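Local coordinates for periplasmic binding protein (Xylanimonas cellulosilytica, PDB 4MX8) that probably binds a siderophore or similar metal-chelate solute outside the cell and delivers it to an ABC importer, at residues A70-V75 against A87-T92; S180-G185 against Q219-D224; D243-W248 against R275-T280. All coordinates share one frame; numbering follows the deposited sequence.

Interaction 1: A70-V75 against A87-T92; sequences APLDSV and AFNAGT
Ala87 opens the contact by turning its CB toward Leu72, whose CD2 lies 4.3 Å from it. Phe88 turns its CB away from 70-75 and contributes its carbonyl: Phe88 O accepts a hydrogen bond from Ala70 N at 3.1 Å, the N-H coming in nearly along the C=O axis. Asn89 pairs with Ala70 in a parallel beta bridge, the two side chains on one face of the sheet. With CG opposite its backbone N (chi1 -178°), Asn89 runs back past Leu72 in the reverse direction; its CB packs 3.6 Å from Leu72 CD1, and OD1 takes a weak, bent hydrogen bond from Leu72 N at 3.2 Å. The amide's other end, ND2, gives a weak bond to Gly91 O, so both ends of the group are lightly held. Ala90 N completes the bridge by bonding Ala70 O at 3.0 Å, from well above the carbonyl plane (68° out of it). Gly91 has backbone angles that suit glycine alone; its O takes a CH...O contact from Pro71 CA and also accepts from a water, which in turn weakly accepts from Asp73 N. Thr92 lays its backbone against the proline ring, Pro71 CB to Thr92 CA being 3.5 Å, where Pro71 centres an inverse gamma turn leading off the strand. Strands 67-70 and 87-89 thus form a short parallel pair: helix 54-62 packs on Ala70 and Pro71 through Leu57 and Met54, while helix 98-104 and strand 49-51 meet Phe88 and Ala90.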
# COMPACT_ATOMS: atom_id res chain seq x y z
N ALA A 70 -15.88 -1.40 9.11
CA ALA A 70 -14.58 -0.87 8.73
C ALA A 70 -14.25 0.31 9.62
O ALA A 70 -15.15 0.95 10.18
CB ALA A 70 -14.60 -0.43 7.27
N PRO A 71 -12.95 0.61 9.75
CA PRO A 71 -12.57 1.87 10.41
C PRO A 71 -12.99 3.04 9.52
O PRO A 71 -12.19 3.50 8.71
CB PRO A 71 -11.05 1.77 10.46
CG PRO A 71 -10.68 0.79 9.38
CD PRO A 71 -11.79 -0.20 9.37
N LEU A 72 -14.24 3.50 9.67
CA LEU A 72 -14.84 4.42 8.69
C LEU A 72 -14.05 5.70 8.50
O LEU A 72 -13.92 6.18 7.37
CB LEU A 72 -16.29 4.73 9.06
CG LEU A 72 -17.12 3.47 9.15
CD1 LEU A 72 -18.39 3.75 9.84
CD2 LEU A 72 -17.40 2.90 7.77
N ASP A 73 -13.52 6.25 9.59
CA ASP A 73 -12.83 7.53 9.54
C ASP A 73 -11.54 7.46 8.72
O ASP A 73 -10.91 8.49 8.48
CB ASP A 73 -12.49 8.05 10.94
CG ASP A 73 -13.71 8.37 11.77
OD1 ASP A 73 -14.73 8.83 11.20
OD2 ASP A 73 -13.64 8.18 13.01
N SER A 74 -11.16 6.25 8.31
CA SER A 74 -9.91 6.01 7.57
C SER A 74 -10.13 5.56 6.12
O SER A 74 -9.17 5.50 5.35
CB SER A 74 -9.05 4.95 8.27
OG SER A 74 -8.96 5.17 9.66
N VAL A 75 -11.36 5.21 5.76
CA VAL A 75 -11.62 4.71 4.42
C VAL A 75 -11.43 5.87 3.45
O VAL A 75 -12.09 6.90 3.59
CB VAL A 75 -13.04 4.14 4.27
CG1 VAL A 75 -13.33 3.80 2.82
CG2 VAL A 75 -13.23 2.93 5.14
N ALA A 87 -22.99 0.43 6.98
CA ALA A 87 -21.72 -0.07 7.51
C ALA A 87 -21.45 0.56 8.86
O ALA A 87 -21.77 1.73 9.08
CB ALA A 87 -20.58 0.20 6.55
N PHE A 88 -20.88 -0.24 9.77
CA PHE A 88 -20.65 0.19 11.13
C PHE A 88 -19.16 0.45 11.35
O PHE A 88 -18.32 -0.13 10.64
CB PHE A 88 -21.20 -0.84 12.13
CG PHE A 88 -20.39 -2.11 12.21
CD1 PHE A 88 -19.37 -2.24 13.15
CD2 PHE A 88 -20.64 -3.17 11.35
CE1 PHE A 88 -18.61 -3.40 13.23
CE2 PHE A 88 -19.88 -4.33 11.41
CZ PHE A 88 -18.88 -4.44 12.36
N ASN A 89 -18.84 1.30 12.32
CA ASN A 89 -17.44 1.63 12.58
C ASN A 89 -16.76 0.57 13.46
O ASN A 89 -17.16 0.36 14.61
CB ASN A 89 -17.31 3.05 13.16
CG ASN A 89 -15.88 3.46 13.40
OD1 ASN A 89 -15.27 4.17 12.58
ND2 ASN A 89 -15.33 3.03 14.54
N ALA A 90 -15.74 -0.09 12.93
CA ALA A 90 -15.11 -1.23 13.61
C ALA A 90 -13.94 -0.84 14.49
O ALA A 90 -13.42 -1.68 15.24
CB ALA A 90 -14.65 -2.26 12.60
N GLY A 91 -13.50 0.41 14.39
CA GLY A 91 -12.31 0.84 15.11
C GLY A 91 -11.51 1.86 14.33
O GLY A 91 -12.08 2.81 13.80
N THR A 92 -10.19 1.68 14.30
CA THR A 92 -9.30 2.48 13.45
C THR A 92 -8.35 1.52 12.75
O THR A 92 -8.48 0.31 12.88
CB THR A 92 -8.45 3.44 14.27
OG1 THR A 92 -7.53 2.66 15.04
CG2 THR A 92 -9.32 4.30 15.18
O HOH W 1 -11.71 5.25 11.99

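Interaction 2: S180-G185 against Q219-D224; sequences SGTGLG and QPVLED
Gly183 and Pro220 are joined by a single backbone bridge. Two main-chain hydrogen bonds make it: Gly183 N to Gln219 O at 2.7 Å, nearly straight (164° at the hydrogen), and Val221 N to Gly183 O at 2.9 Å, more bent, with the donor tilted 27° from the carbonyl plane. A CH...O contact from Pro220 CA to Gly183 O, 3.5 Å, lies beside the second bond. One step earlier, a water donates to Gly181 O and accepts from Gln219 N, spanning the point where the backbones draw apart. The apolar part rests on Val221. Its two methyls fork toward different partners, CG1 to Leu184 CD1 at 4.0 Å and CG2 to Thr182 CG2 at 4.1 Å; CG2 sits opposite the backbone N and CG1 between N and the carbonyl carbon (chi1 79°). Pro244 touches both Val221 and Leu184, and Leu184 reaches on to helix 236-242. Asp224 then caps helix 225-229 through OD2 to Ala227 N. The arrangement is that of a loop fastened by one bridge to strand 183-189, in the mixed sheet of what is probably one alpha/beta lobe of a solute-binding protein.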
# COMPACT_ATOMS: atom_id res chain seq x y z
N SER A 180 13.73 6.80 -19.77
CA SER A 180 15.06 6.43 -19.32
C SER A 180 15.50 7.22 -18.10
O SER A 180 14.70 7.59 -17.21
CB SER A 180 16.10 6.56 -20.43
OG SER A 180 17.24 5.77 -20.15
N GLY A 181 16.81 7.46 -18.06
CA GLY A 181 17.41 8.20 -16.99
C GLY A 181 17.42 7.44 -15.69
O GLY A 181 17.03 6.28 -15.60
N THR A 182 17.89 8.15 -14.69
CA THR A 182 17.97 7.67 -13.34
C THR A 182 16.86 8.35 -12.51
O THR A 182 16.42 9.46 -12.84
CB THR A 182 19.34 8.05 -12.79
OG1 THR A 182 19.50 7.47 -11.50
CG2 THR A 182 19.50 9.57 -12.67
N GLY A 183 16.40 7.70 -11.44
CA GLY A 183 15.37 8.30 -10.60
C GLY A 183 15.62 8.15 -9.10
O GLY A 183 16.42 7.32 -8.68
N LEU A 184 14.93 8.96 -8.30
CA LEU A 184 14.99 8.81 -6.85
C LEU A 184 13.60 9.03 -6.26
O LEU A 184 12.93 10.01 -6.59
CB LEU A 184 15.96 9.81 -6.23
CG LEU A 184 16.06 9.71 -4.71
CD1 LEU A 184 16.74 8.42 -4.32
CD2 LEU A 184 16.77 10.90 -4.11
N GLY A 185 13.16 8.11 -5.41
CA GLY A 185 11.91 8.28 -4.71
C GLY A 185 12.15 8.92 -3.35
O GLY A 185 13.04 8.50 -2.58
N GLN A 219 15.33 3.18 -12.57
CA GLN A 219 16.72 2.94 -12.16
C GLN A 219 17.15 3.89 -11.04
O GLN A 219 17.06 5.11 -11.18
CB GLN A 219 17.64 3.13 -13.37
CG GLN A 219 19.15 3.03 -13.06
CD GLN A 219 20.00 2.90 -14.34
OE1 GLN A 219 19.54 2.37 -15.36
NE2 GLN A 219 21.24 3.37 -14.28
N PRO A 220 17.62 3.34 -9.91
CA PRO A 220 17.99 4.20 -8.77
C PRO A 220 19.19 5.08 -9.07
O PRO A 220 20.13 4.66 -9.73
CB PRO A 220 18.38 3.19 -7.67
CG PRO A 220 17.94 1.87 -8.16
CD PRO A 220 17.90 1.93 -9.65
N VAL A 221 19.16 6.30 -8.55
CA VAL A 221 20.26 7.26 -8.72
C VAL A 221 21.59 6.74 -8.18
O VAL A 221 22.65 7.14 -8.65
CB VAL A 221 19.89 8.62 -8.12
CG1 VAL A 221 20.07 8.57 -6.62
CG2 VAL A 221 20.73 9.73 -8.72
N LEU A 222 21.53 5.86 -7.18
CA LEU A 222 22.69 5.22 -6.60
C LEU A 222 22.44 3.72 -6.54
O LEU A 222 21.31 3.28 -6.25
CB LEU A 222 22.92 5.76 -5.19
CG LEU A 222 23.25 7.25 -5.08
CD1 LEU A 222 23.30 7.73 -3.64
CD2 LEU A 222 24.57 7.49 -5.77
N GLU A 223 23.47 2.93 -6.83
CA GLU A 223 23.33 1.46 -6.85
C GLU A 223 23.05 0.93 -5.46
O GLU A 223 22.49 -0.17 -5.31
CB GLU A 223 24.56 0.78 -7.47
CG GLU A 223 25.87 1.18 -6.81
CD GLU A 223 27.08 0.51 -7.46
OE1 GLU A 223 28.23 0.88 -7.09
OE2 GLU A 223 26.88 -0.37 -8.32
N ASP A 224 23.43 1.70 -4.44
CA ASP A 224 23.07 1.40 -3.05
C ASP A 224 22.64 2.66 -2.28
O ASP A 224 23.45 3.27 -1.56
CB ASP A 224 24.23 0.70 -2.34
CG ASP A 224 23.77 -0.16 -1.17
OD1 ASP A 224 24.31 -1.28 -1.03
OD2 ASP A 224 22.89 0.28 -0.40
O HOH W 2 14.67 4.94 -14.81

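Interaction 3: D243-W248 against R275-T280; sequences DPQWLW and RTTAAT
Asp243, just past the end of helix 236-242, grips Thr277 with both carboxylate oxygens. OD2 receives Thr277 N at 2.7 Å on its syn side, 22° out of the carboxylate plane, while OD1 is paired with Thr277 OG1 in a bond modelled too short for its length to be relied on. With CG anti to the backbone N (chi1 -171°), the carboxylate lies across the threonine, the two side chains meeting at about a right angle. An alanine here removes the carboxylate, and would probably leave Thr277 N at the start of helix 277-280 without its side-chain acceptor and Thr277 OG1 without its partner. Pro244 adds its carbonyl, with O 3.6 Å from Ala278 CB. Gln245 points its CB away, yet its bent chain returns the amide to Thr277, OE1 and NE2 each 3.9 Å from CG2. Leu247, on strand 246-251, turns inward, sets its CB 3.9 Å from Ala278 CB and also touches Leu239 of helix 236-242. Since Thr276, the N-cap residue, makes no side-chain capping bond, the carboxylate serves the first turn of helix 277-280 from outside, and its charge is likely to be favoured by the positive end of that helix.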
# COMPACT_ATOMS: atom_id res chain seq x y z
N ASP A 243 21.83 14.36 -7.95
CA ASP A 243 21.03 14.90 -9.06
C ASP A 243 20.37 13.86 -9.96
O ASP A 243 20.84 13.60 -11.07
CB ASP A 243 21.87 15.88 -9.88
CG ASP A 243 21.04 16.63 -10.90
OD1 ASP A 243 21.55 16.86 -12.02
OD2 ASP A 243 19.87 16.97 -10.60
N PRO A 244 19.27 13.27 -9.48
CA PRO A 244 18.52 12.29 -10.27
C PRO A 244 17.78 12.99 -11.39
O PRO A 244 17.37 14.15 -11.22
CB PRO A 244 17.53 11.71 -9.26
CG PRO A 244 17.36 12.77 -8.24
CD PRO A 244 18.66 13.52 -8.17
N GLN A 245 17.62 12.30 -12.52
CA GLN A 245 16.90 12.82 -13.67
C GLN A 245 15.41 12.99 -13.37
O GLN A 245 14.79 13.96 -13.80
CB GLN A 245 17.10 11.90 -14.87
CG GLN A 245 16.49 12.45 -16.14
CD GLN A 245 17.30 13.60 -16.69
OE1 GLN A 245 18.51 13.65 -16.50
NE2 GLN A 245 16.63 14.55 -17.37
N TRP A 246 14.84 12.04 -12.64
CA TRP A 246 13.44 12.10 -12.27
C TRP A 246 13.35 12.00 -10.76
O TRP A 246 14.05 11.17 -10.14
CB TRP A 246 12.70 10.93 -12.89
CG TRP A 246 12.75 10.90 -14.35
CD1 TRP A 246 13.63 10.20 -15.12
CD2 TRP A 246 11.88 11.59 -15.24
NE1 TRP A 246 13.36 10.43 -16.45
CE2 TRP A 246 12.29 11.28 -16.54
CE3 TRP A 246 10.80 12.45 -15.05
CZ2 TRP A 246 11.64 11.80 -17.67
CZ3 TRP A 246 10.17 12.97 -16.17
CH2 TRP A 246 10.59 12.65 -17.46
N LEU A 247 12.49 12.83 -10.16
CA LEU A 247 12.26 12.81 -8.71
C LEU A 247 10.81 12.44 -8.47
O LEU A 247 9.91 13.15 -8.92
CB LEU A 247 12.58 14.17 -8.10
CG LEU A 247 12.49 14.36 -6.57
CD1 LEU A 247 13.64 13.67 -5.88
CD2 LEU A 247 12.49 15.83 -6.23
N TRP A 248 10.59 11.33 -7.75
CA TRP A 248 9.25 10.82 -7.46
C TRP A 248 8.89 11.06 -6.01
O TRP A 248 9.51 10.49 -5.12
CB TRP A 248 9.19 9.32 -7.71
CG TRP A 248 9.48 8.89 -9.12
CD1 TRP A 248 10.70 8.62 -9.66
CD2 TRP A 248 8.53 8.66 -10.16
NE1 TRP A 248 10.58 8.24 -10.97
CE2 TRP A 248 9.25 8.25 -11.30
CE3 TRP A 248 7.14 8.75 -10.24
CZ2 TRP A 248 8.63 7.94 -12.50
CZ3 TRP A 248 6.53 8.44 -11.43
CH2 TRP A 248 7.27 8.04 -12.55
N ARG A 275 17.73 24.10 -8.45
CA ARG A 275 18.94 24.03 -9.26
C ARG A 275 19.13 22.61 -9.78
O ARG A 275 19.88 22.35 -10.72
CB ARG A 275 20.16 24.44 -8.44
CG ARG A 275 20.40 25.93 -8.39
CD ARG A 275 21.68 26.25 -7.66
NE ARG A 275 21.53 26.24 -6.20
CZ ARG A 275 22.40 25.68 -5.37
NH1 ARG A 275 23.47 25.07 -5.85
NH2 ARG A 275 22.20 25.72 -4.06
N THR A 276 18.43 21.70 -9.12
CA THR A 276 18.39 20.28 -9.44
C THR A 276 17.93 20.05 -10.89
O THR A 276 17.10 20.79 -11.41
CB THR A 276 17.45 19.62 -8.42
OG1 THR A 276 18.23 19.11 -7.33
CG2 THR A 276 16.58 18.55 -9.02
N THR A 277 18.48 19.03 -11.55
CA THR A 277 18.07 18.73 -12.92
C THR A 277 16.59 18.40 -12.98
O THR A 277 15.85 18.94 -13.82
CB THR A 277 18.86 17.56 -13.55
OG1 THR A 277 20.21 17.96 -13.79
CG2 THR A 277 18.24 17.13 -14.87
N ALA A 278 16.16 17.51 -12.08
CA ALA A 278 14.76 17.12 -12.00
C ALA A 278 13.82 18.33 -11.98
O ALA A 278 12.84 18.38 -12.71
CB ALA A 278 14.53 16.24 -10.79
N ALA A 279 14.14 19.32 -11.15
CA ALA A 279 13.30 20.50 -11.07
C ALA A 279 13.34 21.35 -12.34
O ALA A 279 12.30 21.76 -12.85
CB ALA A 279 13.66 21.33 -9.85
N THR A 280 14.54 21.61 -12.87
CA THR A 280 14.64 22.51 -14.01
C THR A 280 14.05 21.92 -15.29
O THR A 280 13.71 22.65 -16.22
CB THR A 280 16.08 22.99 -14.27
OG1 THR A 280 16.92 21.88 -14.60
CG2 THR A 280 16.64 23.70 -13.05

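Interactions 2 and 3 are neighbours, their centres 11 Å apart, and meet through adjacent parallel strands of one mixed sheet: Leu184 O lies 2.9 Å from Trp248 N and Leu184 N 3.0 Å from Trp246 O, both probable hydrogen bonds. Together they join a loop and a short helix to the two central strands of that sheet. Interaction 1 stands apart, in a separate parallel pair on the opposite side of the chain's centre, about 38 Å (centre to centre) from interaction 2 and 39 Å from interaction 3. This is consistent with two lobes of a solute-binding protein, whose ligand in this family typically lies in the cleft between them.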